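Long-range contact in Two-component system response regulator/GGDEF domain protein (Aeromonas salmonicida, PDB 3LUF), which probably makes cyclic di-GMP from two GTP molecules, this fragment being its two magnesium-binding receiver domains: residues I7-D12 with V51-L56. Sequence-based numbering, arbitrary orientation.
Sequences ILIVED and VALVDL. With MG (magnesium ion), chain G.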
ATOM      1  N   ILE B   7      17.721  10.931  17.857  0.70 12.80           N
ATOM      2  CA  ILE B   7      17.232   9.658  18.434  0.70 12.19           C
ATOM      3  C   ILE B   7      18.224   9.109  19.445  0.70 11.35           C
ATOM      4  O   ILE B   7      19.400   9.455  19.411  0.70 11.86           O
ATOM      5  CB  ILE B   7      16.881   8.555  17.388  0.70 12.66           C
ATOM      6  CG1 ILE B   7      18.125   8.127  16.618  0.70 14.14           C
ATOM      7  CG2 ILE B   7      15.745   9.033  16.441  0.70 13.90           C
ATOM      8  CD1 ILE B   7      18.151   6.694  16.274  0.70 19.57           C
ATOM      9  N   LEU B   8      17.709   8.287  20.345  1.00 10.93           N
ATOM     10  CA  LEU B   8      18.503   7.671  21.408  1.00  9.98           C
ATOM     11  C   LEU B   8      18.517   6.164  21.124  1.00 10.05           C
ATOM     12  O   LEU B   8      17.477   5.556  20.866  1.00 10.39           O
ATOM     13  CB  LEU B   8      17.809   7.930  22.759  1.00 10.87           C
ATOM     14  CG  LEU B   8      18.488   7.200  23.954  1.00 10.23           C
ATOM     15  CD1 LEU B   8      19.874   7.774  24.119  1.00 11.88           C
ATOM     16  CD2 LEU B   8      17.660   7.350  25.245  1.00 13.23           C
ATOM     17  N   ILE B   9      19.698   5.576  21.235  1.00  9.60           N
ATOM     18  CA  ILE B   9      19.867   4.123  21.105  1.00  9.51           C
ATOM     19  C   ILE B   9      20.507   3.645  22.390  1.00 10.00           C
ATOM     20  O   ILE B   9      21.540   4.184  22.793  1.00 10.24           O
ATOM     21  CB  ILE B   9      20.771   3.761  19.881  1.00  9.28           C
ATOM     22  CG1 ILE B   9      20.128   4.255  18.580  1.00  9.71           C
ATOM     23  CG2 ILE B   9      20.952   2.222  19.780  1.00  9.29           C
ATOM     24  CD1 ILE B   9      21.062   4.069  17.365  1.00  9.27           C
ATOM     25  N   VAL B  10      19.883   2.679  23.050  1.00  9.21           N
ATOM     26  CA  VAL B  10      20.527   2.055  24.223  1.00 10.05           C
ATOM     27  C   VAL B  10      20.580   0.556  23.953  1.00 10.18           C
ATOM     28  O   VAL B  10      19.550  -0.131  23.949  1.00  9.31           O
ATOM     29  CB  VAL B  10      19.750   2.355  25.533  1.00 10.86           C
ATOM     30  CG1 VAL B  10      20.580   1.914  26.733  1.00 10.86           C
ATOM     31  CG2 VAL B  10      19.372   3.858  25.631  1.00 11.96           C
ATOM     32  N   GLU B  11      21.786   0.075  23.679  1.00  9.74           N
ATOM     33  CA  GLU B  11      22.002  -1.287  23.203  1.00 10.37           C
ATOM     34  C   GLU B  11      23.444  -1.694  23.515  1.00  9.80           C
ATOM     35  O   GLU B  11      24.391  -1.026  23.105  1.00 10.32           O
ATOM     36  CB  GLU B  11      21.778  -1.324  21.668  1.00 10.78           C
ATOM     37  CG  GLU B  11      22.274  -2.633  20.990  1.00  8.76           C
ATOM     38  CD  GLU B  11      21.567  -3.891  21.508  1.00 11.11           C
ATOM     39  OE1 GLU B  11      20.385  -4.072  21.200  1.00 13.55           O
ATOM     40  OE2 GLU B  11      22.241  -4.747  22.143  1.00 11.73           O
ATOM     41  N   ASP B  12      23.617  -2.774  24.283  1.00  9.69           N
ATOM     42  CA  ASP B  12      24.965  -3.152  24.672  1.00 10.07           C
ATOM     43  C   ASP B  12      25.694  -4.024  23.652  1.00 10.37           C
ATOM     44  O   ASP B  12      26.894  -4.186  23.771  1.00 12.56           O
ATOM     45  CB  ASP B  12      25.011  -3.818  26.074  1.00  9.64           C
ATOM     46  CG  ASP B  12      24.179  -5.101  26.155  1.00 11.35           C
ATOM     47  OD1 ASP B  12      23.120  -5.172  25.509  1.00 11.75           O
ATOM     48  OD2 ASP B  12      24.548  -6.048  26.910  1.00 13.37           O
ATOM     49  N   VAL B  51      12.488   9.540  19.472  1.00 11.72           N
ATOM     50  CA  VAL B  51      12.190   8.177  19.911  1.00 10.71           C
ATOM     51  C   VAL B  51      13.485   7.601  20.433  1.00 10.39           C
ATOM     52  O   VAL B  51      14.572   8.072  20.085  1.00 10.18           O
ATOM     53  CB  VAL B  51      11.701   7.332  18.690  1.00 11.16           C
ATOM     54  CG1 VAL B  51      12.828   7.251  17.650  1.00 12.02           C
ATOM     55  CG2 VAL B  51      11.105   5.949  19.094  1.00 11.38           C
ATOM     56  N   ALA B  52      13.353   6.576  21.270  1.00 10.38           N
ATOM     57  CA  ALA B  52      14.509   5.794  21.729  1.00 10.31           C
ATOM     58  C   ALA B  52      14.369   4.356  21.250  1.00  9.57           C
ATOM     59  O   ALA B  52      13.292   3.793  21.355  1.00 11.57           O
ATOM     60  CB  ALA B  52      14.546   5.818  23.264  1.00 10.63           C
ATOM     61  N   LEU B  53      15.465   3.760  20.756  1.00  9.29           N
ATOM     62  CA  LEU B  53      15.469   2.323  20.423  1.00  9.46           C
ATOM     63  C   LEU B  53      16.130   1.660  21.615  1.00  9.27           C
ATOM     64  O   LEU B  53      17.270   1.992  21.930  1.00 11.15           O
ATOM     65  CB  LEU B  53      16.296   2.059  19.180  1.00  9.53           C
ATOM     66  CG  LEU B  53      15.775   2.835  17.959  1.00  8.87           C
ATOM     67  CD1 LEU B  53      16.672   2.491  16.756  1.00  9.32           C
ATOM     68  CD2 LEU B  53      14.334   2.474  17.675  1.00 13.35           C
ATOM     69  N   VAL B  54      15.386   0.807  22.292  1.00  9.52           N
ATOM     70  CA  VAL B  54      15.756   0.316  23.623  1.00  9.83           C
ATOM     71  C   VAL B  54      15.872  -1.201  23.659  1.00 10.13           C
ATOM     72  O   VAL B  54      14.871  -1.925  23.471  1.00 10.00           O
ATOM     73  CB  VAL B  54      14.754   0.809  24.716  1.00 10.05           C
ATOM     74  CG1 VAL B  54      15.213   0.360  26.155  1.00 10.20           C
ATOM     75  CG2 VAL B  54      14.616   2.346  24.670  1.00  9.41           C
ATOM     76  N   ASP B  55      17.093  -1.676  23.976  1.00 10.49           N
ATOM     77  CA  ASP B  55      17.361  -3.090  24.245  1.00 11.41           C
ATOM     78  C   ASP B  55      16.761  -3.550  25.602  1.00 11.78           C
ATOM     79  O   ASP B  55      16.765  -2.791  26.596  1.00 11.74           O
ATOM     80  CB  ASP B  55      18.875  -3.302  24.202  1.00 11.70           C
ATOM     81  CG  ASP B  55      19.305  -4.746  24.456  1.00 14.13           C
ATOM     82  OD1 ASP B  55      18.619  -5.722  24.070  1.00 13.31           O
ATOM     83  OD2 ASP B  55      20.381  -4.888  25.027  1.00 12.78           O
ATOM     84  N   LEU B  56      16.214  -4.776  25.616  1.00 12.61           N
ATOM     85  CA  LEU B  56      15.702  -5.364  26.860  1.00 12.54           C
ATOM     86  C   LEU B  56      16.803  -6.036  27.677  1.00 12.86           C
ATOM     87  O   LEU B  56      16.617  -6.272  28.872  1.00 12.59           O
ATOM     88  CB  LEU B  56      14.544  -6.343  26.603  1.00 14.38           C
ATOM     89  CG  LEU B  56      13.431  -5.882  25.652  1.00 13.41           C
ATOM     90  CD1 LEU B  56      12.457  -7.015  25.395  1.00 16.29           C
ATOM     91  CD2 LEU B  56      12.700  -4.686  26.248  1.00 14.57           C
TER
HETATM   92 MG    MG G 301      21.574  -6.518  25.445  1.00 10.95          MG
HETATM   93  O   HOH W   1      21.725  -6.991  23.449  1.00 13.98           O
HETATM   94  O   HOH W   2      22.992  -7.990  25.999  1.00 13.39           O
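Leu8 and Val10 lie beside Ala52 and Val54 in two neighbouring parallel strands of a CheY-like receiver domain, a five-stranded sheet with helices on both faces. Four backbone hydrogen bonds zip the pair together, and the one from Asp55 N to Val10 O (2.9 Å) carries the ladder up to the acidic pocket at the strands' C-terminal ends. Ala52 is the shallow place on its face: Leu8 fills it, its CB 3.9 Å from Ala52 CB and its CD2 also resting on that methyl, while Leu70 of helix 65-72 packs on Leu8 and Val54. The other face is bulkier. Ile7 and Val51 stand side by side, with Ile7 CG2 3.6 Å from Val51 CG1; Leu53 lies beside Ile9, its CD1 4.3 Å from Ile9 CG1. Ile24 of helix 14-27 packs on Ile7 and Leu53, and Leu20 on Ile9.

Beyond the hydrophobic ladder, Asp55, the predicted phosphorylation site, reaches toward Glu11 and Asp12, its CG anti to the backbone N (chi1 -180°). A turn in the Glu11 chain about CB–CG (chi2 61°) brings OE1 to 3.4 Å from Asp55 CB. Lys103 forms salt bridges with both Glu11 OE1 and Asp55 OD1, probably easing their mutual repulsion. Asp12 OD1 and Asp55 OD2, 2.8 Å apart, bind magnesium with Thr57 O and two waters, and Glu11 OE2 accepts hydrogen bonds from Ser13 N and from one of those waters.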